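PDB 4DY0: glia-derived nexin from Homo sapiens, which inhibits the serine proteases thrombin, trypsin and urokinase as a heparin-binding serpin, and promotes neurite extension by blocking thrombin. Local coordinates for residues 251-256 / 359-364; 233-238 / 260-265. All blocks are in the same frame, centred on the assembly; numbering follows the deposited sequence.

Interaction 1: residues 251-256 / 359-364; sequences PHISTK and LFFIRH
I253 overlaps L359 with its longer branch and the edge of the F361 ring with its shorter one; both partners project from the same face of strand 358-364. The longer arm meets L359 tip to tip, with CD1 of I253 3.6 Å from CD2 of L359. The shorter branch serves F361: CG2 of I253 lies 3.8 Å from CZ of F361, in the plane of the ring and at its edge, so the methyl meets the rim of the phenyl group. This division of labour follows from chi1 of I253 (-66°), which sets CG1 beside the backbone N and turns CG2 anti to it, toward the aromatic ring. L359 answers with CG anti to its own N (chi1 -178°), which carries CD2 toward the isoleucine. No hydrogen bond joins the segments, and about 99 Å² is buried in all. Just after I253 the chain turns into helix 255-262. S254 is its N-cap, OG accepting from the backbone N of K256 at 3.1 Å through a bent bond of 135°. The contact thus packs the lead-in to this helix, helix H in serpin nomenclature, against a strand of beta-sheet B. Helix 5-26 flanks it, N21 holding the carbonyl of I253 and F20 touching L359, while F361 also packs on I258 of helix 255-262 and on V370 and M373 of strand 369-376.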
ATOM      1  N   PRO A 251     -16.857  -1.372   1.592  1.00 35.06           N
ATOM      2  CA  PRO A 251     -17.122   0.066   1.661  1.00 37.55           C
ATOM      3  C   PRO A 251     -17.016   0.617   3.086  1.00 39.58           C
ATOM      4  O   PRO A 251     -17.415  -0.046   4.037  1.00 40.69           O
ATOM      5  CB  PRO A 251     -18.567   0.181   1.163  1.00 36.67           C
ATOM      6  CG  PRO A 251     -18.780  -1.034   0.323  1.00 38.37           C
ATOM      7  CD  PRO A 251     -17.978  -2.116   0.991  1.00 42.18           C
ATOM      8  N   HIS A 252     -16.486   1.827   3.230  1.00 46.61           N
ATOM      9  CA  HIS A 252     -16.426   2.479   4.537  1.00 52.04           C
ATOM     10  C   HIS A 252     -15.401   1.845   5.480  1.00 49.83           C
ATOM     11  O   HIS A 252     -15.419   2.106   6.685  1.00 50.76           O
ATOM     12  CB  HIS A 252     -17.804   2.467   5.216  1.00 58.00           C
ATOM     13  CG  HIS A 252     -18.930   2.879   4.319  1.00 74.52           C
ATOM     14  ND1 HIS A 252     -18.964   4.097   3.676  1.00 79.80           N
ATOM     15  CD2 HIS A 252     -20.072   2.239   3.971  1.00 77.48           C
ATOM     16  CE1 HIS A 252     -20.072   4.186   2.962  1.00 85.45           C
ATOM     17  NE2 HIS A 252     -20.762   3.071   3.124  1.00 88.25           N
ATOM     18  N   ILE A 253     -14.523   0.999   4.953  1.00 43.06           N
ATOM     19  CA  ILE A 253     -13.458   0.454   5.789  1.00 44.57           C
ATOM     20  C   ILE A 253     -12.430   1.537   6.074  1.00 40.37           C
ATOM     21  O   ILE A 253     -12.041   2.285   5.184  1.00 42.34           O
ATOM     22  CB  ILE A 253     -12.757  -0.754   5.153  1.00 44.87           C
ATOM     23  CG1 ILE A 253     -13.726  -1.931   5.041  1.00 50.64           C
ATOM     24  CG2 ILE A 253     -11.557  -1.157   5.993  1.00 43.37           C
ATOM     25  CD1 ILE A 253     -13.048  -3.253   4.751  1.00 51.89           C
ATOM     26  N   SER A 254     -12.009   1.632   7.327  1.00 38.00           N
ATOM     27  CA  SER A 254     -11.001   2.602   7.715  1.00 35.41           C
ATOM     28  C   SER A 254     -10.198   2.013   8.857  1.00 33.61           C
ATOM     29  O   SER A 254     -10.386   0.847   9.219  1.00 32.39           O
ATOM     30  CB  SER A 254     -11.657   3.906   8.159  1.00 37.29           C
ATOM     31  OG  SER A 254     -12.295   3.739   9.413  1.00 39.05           O
ATOM     32  N   THR A 255      -9.307   2.812   9.435  1.00 33.38           N
ATOM     33  CA  THR A 255      -8.528   2.336  10.566  1.00 34.51           C
ATOM     34  C   THR A 255      -9.458   1.961  11.708  1.00 32.94           C
ATOM     35  O   THR A 255      -9.179   1.034  12.464  1.00 36.57           O
ATOM     36  CB  THR A 255      -7.464   3.357  11.035  1.00 35.74           C
ATOM     37  OG1 THR A 255      -8.081   4.623  11.290  1.00 36.83           O
ATOM     38  CG2 THR A 255      -6.388   3.532   9.974  1.00 35.77           C
ATOM     39  N   LYS A 256     -10.578   2.666  11.821  1.00 34.39           N
ATOM     40  CA  LYS A 256     -11.534   2.377  12.883  1.00 38.94           C
ATOM     41  C   LYS A 256     -12.009   0.932  12.786  1.00 36.54           C
ATOM     42  O   LYS A 256     -12.133   0.241  13.798  1.00 34.45           O
ATOM     43  CB  LYS A 256     -12.719   3.339  12.831  1.00 42.27           C
ATOM     44  CG  LYS A 256     -12.361   4.772  13.185  1.00 52.76           C
ATOM     45  N   LEU A 359     -10.098  -9.533   1.018  1.00 21.30           N
ATOM     46  CA  LEU A 359      -9.371  -8.322   1.348  1.00 21.90           C
ATOM     47  C   LEU A 359      -8.238  -8.676   2.299  1.00 22.73           C
ATOM     48  O   LEU A 359      -8.383  -9.558   3.139  1.00 23.38           O
ATOM     49  CB  LEU A 359     -10.305  -7.330   2.041  1.00 27.54           C
ATOM     50  CG  LEU A 359      -9.695  -5.975   2.401  1.00 31.85           C
ATOM     51  CD1 LEU A 359      -9.845  -5.020   1.234  1.00 34.43           C
ATOM     52  CD2 LEU A 359     -10.360  -5.404   3.640  1.00 38.97           C
ATOM     53  N   PHE A 360      -7.109  -7.990   2.178  1.00 22.94           N
ATOM     54  CA  PHE A 360      -6.042  -8.196   3.138  1.00 23.00           C
ATOM     55  C   PHE A 360      -5.305  -6.910   3.471  1.00 27.08           C
ATOM     56  O   PHE A 360      -5.196  -6.011   2.630  1.00 24.04           O
ATOM     57  CB  PHE A 360      -5.072  -9.290   2.675  1.00 21.87           C
ATOM     58  CG  PHE A 360      -4.078  -8.837   1.649  1.00 22.84           C
ATOM     59  CD1 PHE A 360      -4.298  -9.066   0.303  1.00 23.15           C
ATOM     60  CD2 PHE A 360      -2.902  -8.204   2.034  1.00 26.70           C
ATOM     61  CE1 PHE A 360      -3.367  -8.656  -0.647  1.00 24.15           C
ATOM     62  CE2 PHE A 360      -1.972  -7.793   1.094  1.00 22.37           C
ATOM     63  CZ  PHE A 360      -2.203  -8.019  -0.247  1.00 21.29           C
ATOM     64  N   PHE A 361      -4.832  -6.830   4.713  1.00 24.50           N
ATOM     65  CA  PHE A 361      -3.992  -5.734   5.173  1.00 27.11           C
ATOM     66  C   PHE A 361      -2.652  -6.295   5.603  1.00 25.56           C
ATOM     67  O   PHE A 361      -2.568  -7.430   6.061  1.00 25.19           O
ATOM     68  CB  PHE A 361      -4.597  -5.063   6.410  1.00 28.01           C
ATOM     69  CG  PHE A 361      -5.840  -4.279   6.147  1.00 31.11           C
ATOM     70  CD1 PHE A 361      -7.081  -4.798   6.474  1.00 34.46           C
ATOM     71  CD2 PHE A 361      -5.770  -3.005   5.606  1.00 28.76           C
ATOM     72  CE1 PHE A 361      -8.233  -4.068   6.247  1.00 35.34           C
ATOM     73  CE2 PHE A 361      -6.915  -2.270   5.377  1.00 31.20           C
ATOM     74  CZ  PHE A 361      -8.151  -2.803   5.696  1.00 35.93           C
ATOM     75  N   ILE A 362      -1.612  -5.483   5.477  1.00 25.17           N
ATOM     76  CA  ILE A 362      -0.356  -5.737   6.158  1.00 26.44           C
ATOM     77  C   ILE A 362      -0.156  -4.572   7.115  1.00 26.31           C
ATOM     78  O   ILE A 362      -0.063  -3.423   6.689  1.00 29.65           O
ATOM     79  CB  ILE A 362       0.835  -5.831   5.179  1.00 27.10           C
ATOM     80  CG1 ILE A 362       0.670  -7.032   4.255  1.00 25.02           C
ATOM     81  CG2 ILE A 362       2.151  -5.954   5.944  1.00 23.72           C
ATOM     82  CD1 ILE A 362       0.787  -8.351   4.976  1.00 27.20           C
ATOM     83  N   ARG A 363      -0.105  -4.868   8.407  1.00 27.97           N
ATOM     84  CA  ARG A 363      -0.073  -3.827   9.423  1.00 28.32           C
ATOM     85  C   ARG A 363       1.218  -3.857  10.241  1.00 31.28           C
ATOM     86  O   ARG A 363       1.679  -4.922  10.654  1.00 33.63           O
ATOM     87  CB  ARG A 363      -1.279  -3.988  10.348  1.00 29.56           C
ATOM     88  CG  ARG A 363      -1.515  -2.841  11.308  1.00 33.52           C
ATOM     89  CD  ARG A 363      -2.885  -2.986  11.967  1.00 33.52           C
ATOM     90  NE  ARG A 363      -3.222  -1.839  12.802  1.00 37.38           N
ATOM     91  CZ  ARG A 363      -2.997  -1.776  14.111  1.00 45.33           C
ATOM     92  NH1 ARG A 363      -3.334  -0.690  14.796  1.00 45.30           N
ATOM     93  NH2 ARG A 363      -2.428  -2.799  14.735  1.00 45.93           N
ATOM     94  N   HIS A 364       1.799  -2.683  10.458  1.00 30.67           N
ATOM     95  CA  HIS A 364       2.893  -2.526  11.401  1.00 32.80           C
ATOM     96  C   HIS A 364       2.266  -2.094  12.719  1.00 35.15           C
ATOM     97  O   HIS A 364       1.879  -0.939  12.888  1.00 38.03           O
ATOM     98  CB  HIS A 364       3.893  -1.484  10.900  1.00 34.87           C
ATOM     99  CG  HIS A 364       5.126  -1.367  11.743  1.00 39.64           C
ATOM    100  ND1 HIS A 364       5.329  -0.327  12.625  1.00 38.68           N
ATOM    101  CD2 HIS A 364       6.223  -2.156  11.834  1.00 41.77           C
ATOM    102  CE1 HIS A 364       6.496  -0.482  13.225  1.00 41.19           C
ATOM    103  NE2 HIS A 364       7.058  -1.585  12.764  1.00 41.44           N
TER

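Interaction 2: residues 233-238 / 260-265; sequences SMLIAL and SWMSIM
Helix 255-262 packs on strand 232-239 of serpin beta-sheet B, and the indole of W261 lies between them, reaching L235 and A237, alternate residues on one face of the strand. The two approaches differ. L235 crosses the tryptophan side chain at a slant and brings CD2 to the indole edge, near the ring plane, 4.1 Å from CE3 of W261. A237 meets the far end of the six-membered ring obliquely, its CB 3.8 Å from CH2 of W261. With chi1 at -63°, CG of W261 is anti to the carbonyl carbon, and the indole is directed from the helix to the strand. Neighbouring strand 219-226 helps fix its rotation: Y220 OH is hydrogen-bonded to NE1, and the ring of F222 stacks on the indole. M262 makes a looser contact from beside the tryptophan, its CE ending 4.4 Å from CD2 of L235. Together the segments bury about 202 Å², without a hydrogen bond between them. Where the helix ends, W261 O accepts from both I264 N and M265 N, each at 2.8 Å. S263 OG donates to S260 O over 3.0 Å, tilted 32° from the carbonyl plane.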
ATOM      1  N   SER A 233       1.883  -7.988  10.940  1.00 30.52           N
ATOM      2  CA  SER A 233       0.941  -9.083  10.759  1.00 32.12           C
ATOM      3  C   SER A 233       0.052  -8.861   9.546  1.00 29.76           C
ATOM      4  O   SER A 233      -0.184  -7.730   9.127  1.00 26.72           O
ATOM      5  CB  SER A 233       0.091  -9.285  12.018  1.00 31.37           C
ATOM      6  OG  SER A 233      -0.583  -8.091  12.363  1.00 48.84           O
ATOM      7  N   MET A 234      -0.420  -9.956   8.970  1.00 31.01           N
ATOM      8  CA  MET A 234      -1.376  -9.877   7.888  1.00 27.66           C
ATOM      9  C   MET A 234      -2.784 -10.015   8.455  1.00 30.20           C
ATOM     10  O   MET A 234      -3.026 -10.821   9.356  1.00 30.90           O
ATOM     11  CB  MET A 234      -1.120 -10.978   6.863  1.00 27.07           C
ATOM     12  CG  MET A 234      -2.161 -11.010   5.750  1.00 30.21           C
ATOM     13  SD  MET A 234      -1.849 -12.267   4.500  1.00 30.46           S
ATOM     14  CE  MET A 234      -0.475 -11.535   3.615  1.00 28.93           C
ATOM     15  N   LEU A 235      -3.705  -9.215   7.931  1.00 26.97           N
ATOM     16  CA  LEU A 235      -5.111  -9.340   8.274  1.00 27.22           C
ATOM     17  C   LEU A 235      -5.872  -9.716   7.013  1.00 26.47           C
ATOM     18  O   LEU A 235      -5.603  -9.179   5.938  1.00 21.70           O
ATOM     19  CB  LEU A 235      -5.646  -8.030   8.848  1.00 32.10           C
ATOM     20  CG  LEU A 235      -5.365  -7.751  10.329  1.00 39.42           C
ATOM     21  CD1 LEU A 235      -3.954  -8.140  10.714  1.00 44.97           C
ATOM     22  CD2 LEU A 235      -5.613  -6.286  10.641  1.00 43.07           C
ATOM     23  N   ILE A 236      -6.808 -10.650   7.144  1.00 25.33           N
ATOM     24  CA  ILE A 236      -7.586 -11.112   5.998  1.00 22.52           C
ATOM     25  C   ILE A 236      -9.070 -11.128   6.325  1.00 25.65           C
ATOM     26  O   ILE A 236      -9.478 -11.591   7.396  1.00 25.77           O
ATOM     27  CB  ILE A 236      -7.168 -12.525   5.557  1.00 22.98           C
ATOM     28  CG1 ILE A 236      -5.673 -12.565   5.249  1.00 21.93           C
ATOM     29  CG2 ILE A 236      -7.990 -12.975   4.351  1.00 20.21           C
ATOM     30  CD1 ILE A 236      -5.223 -13.844   4.585  1.00 28.56           C
ATOM     31  N   ALA A 237      -9.874 -10.610   5.402  1.00 22.45           N
ATOM     32  CA  ALA A 237     -11.320 -10.608   5.567  1.00 20.63           C
ATOM     33  C   ALA A 237     -12.008 -11.006   4.267  1.00 22.29           C
ATOM     34  O   ALA A 237     -11.595 -10.600   3.176  1.00 21.26           O
ATOM     35  CB  ALA A 237     -11.801  -9.242   6.028  1.00 17.85           C
ATOM     36  N   LEU A 238     -13.048 -11.820   4.389  1.00 21.42           N
ATOM     37  CA  LEU A 238     -13.888 -12.155   3.250  1.00 22.07           C
ATOM     38  C   LEU A 238     -15.274 -12.512   3.771  1.00 22.89           C
ATOM     39  O   LEU A 238     -15.426 -12.832   4.954  1.00 23.35           O
ATOM     40  CB  LEU A 238     -13.281 -13.291   2.413  1.00 21.16           C
ATOM     41  CG  LEU A 238     -13.507 -14.748   2.824  1.00 21.87           C
ATOM     42  CD1 LEU A 238     -13.116 -15.666   1.680  1.00 18.50           C
ATOM     43  CD2 LEU A 238     -12.728 -15.101   4.088  1.00 20.43           C
ATOM     44  N   SER A 260     -11.719  -1.952  15.371  1.00 38.62           N
ATOM     45  CA  SER A 260     -12.886  -2.714  15.771  1.00 37.65           C
ATOM     46  C   SER A 260     -12.574  -4.210  15.751  1.00 34.33           C
ATOM     47  O   SER A 260     -12.932  -4.930  16.681  1.00 32.30           O
ATOM     48  CB  SER A 260     -14.074  -2.392  14.865  1.00 39.08           C
ATOM     49  OG  SER A 260     -15.221  -3.117  15.258  1.00 43.37           O
ATOM     50  N   TRP A 261     -11.900  -4.675  14.700  1.00 31.08           N
ATOM     51  CA  TRP A 261     -11.529  -6.085  14.617  1.00 33.24           C
ATOM     52  C   TRP A 261     -10.690  -6.468  15.828  1.00 36.06           C
ATOM     53  O   TRP A 261     -10.913  -7.508  16.443  1.00 42.09           O
ATOM     54  CB  TRP A 261     -10.753  -6.405  13.332  1.00 32.18           C
ATOM     55  CG  TRP A 261     -11.518  -6.185  12.058  1.00 31.04           C
ATOM     56  CD1 TRP A 261     -12.857  -5.945  11.932  1.00 31.20           C
ATOM     57  CD2 TRP A 261     -10.991  -6.215  10.725  1.00 28.97           C
ATOM     58  NE1 TRP A 261     -13.190  -5.803  10.608  1.00 29.48           N
ATOM     59  CE2 TRP A 261     -12.063  -5.967   9.846  1.00 29.86           C
ATOM     60  CE3 TRP A 261      -9.714  -6.420  10.190  1.00 27.87           C
ATOM     61  CZ2 TRP A 261     -11.899  -5.922   8.460  1.00 29.28           C
ATOM     62  CZ3 TRP A 261      -9.553  -6.374   8.817  1.00 27.52           C
ATOM     63  CH2 TRP A 261     -10.639  -6.126   7.967  1.00 28.39           C
ATOM     64  N   MET A 262      -9.727  -5.614  16.165  1.00 36.83           N
ATOM     65  CA  MET A 262      -8.818  -5.872  17.279  1.00 42.01           C
ATOM     66  C   MET A 262      -9.551  -6.221  18.574  1.00 42.24           C
ATOM     67  O   MET A 262      -9.096  -7.062  19.346  1.00 44.36           O
ATOM     68  CB  MET A 262      -7.899  -4.670  17.509  1.00 45.12           C
ATOM     69  CG  MET A 262      -6.965  -4.358  16.347  1.00 50.15           C
ATOM     70  SD  MET A 262      -5.866  -5.729  15.949  1.00 57.46           S
ATOM     71  CE  MET A 262      -4.763  -4.960  14.766  1.00 51.36           C
ATOM     72  N   SER A 263     -10.686  -5.572  18.814  1.00 43.72           N
ATOM     73  CA  SER A 263     -11.440  -5.799  20.043  1.00 46.04           C
ATOM     74  C   SER A 263     -12.498  -6.890  19.889  1.00 44.85           C
ATOM     75  O   SER A 263     -13.314  -7.106  20.787  1.00 45.51           O
ATOM     76  CB  SER A 263     -12.079  -4.496  20.533  1.00 52.00           C
ATOM     77  OG  SER A 263     -12.838  -3.887  19.505  1.00 52.66           O
ATOM     78  N   ILE A 264     -12.483  -7.573  18.750  1.00 41.78           N
ATOM     79  CA  ILE A 264     -13.396  -8.689  18.522  1.00 43.37           C
ATOM     80  C   ILE A 264     -12.646 -10.007  18.388  1.00 43.72           C
ATOM     81  O   ILE A 264     -13.151 -11.061  18.778  1.00 44.94           O
ATOM     82  CB  ILE A 264     -14.234  -8.489  17.254  1.00 40.73           C
ATOM     83  CG1 ILE A 264     -15.082  -7.221  17.362  1.00 40.01           C
ATOM     84  CG2 ILE A 264     -15.111  -9.709  17.006  1.00 38.46           C
ATOM     85  CD1 ILE A 264     -15.829  -6.888  16.080  1.00 38.29           C
ATOM     86  N   MET A 265     -11.442  -9.940  17.823  1.00 37.88           N
ATOM     87  CA  MET A 265     -10.619 -11.124  17.608  1.00 37.80           C
ATOM     88  C   MET A 265     -10.185 -11.738  18.926  1.00 36.04           C
ATOM     89  O   MET A 265      -9.719 -11.041  19.825  1.00 38.70           O
ATOM     90  CB  MET A 265      -9.367 -10.775  16.804  1.00 35.85           C
ATOM     91  CG  MET A 265      -9.632 -10.292  15.401  1.00 44.56           C
ATOM     92  SD  MET A 265      -8.097 -10.088  14.474  1.00 54.31           S
ATOM     93  CE  MET A 265      -7.181  -9.018  15.581  1.00 47.45           C
TER

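Interaction 1 packs I253, just before helix 255-262, on strand 358-364; interaction 2 packs the last turn of that helix on the antiparallel neighbour 232-239. Their centres are about 9 Å apart. The strands are joined by probable backbone hydrogen bonds, F361 N to L235 O and L359 N to A237 O, both 2.8 Å, so the residues carrying interaction 1 are paired with those carrying interaction 2. F361 and L235 also touch through their side chains, making the two apolar patches continuous. At the helix end, M262 packs beside R363. Both contacts are buried structural packing, away from the predicted reactive bond R346-S347.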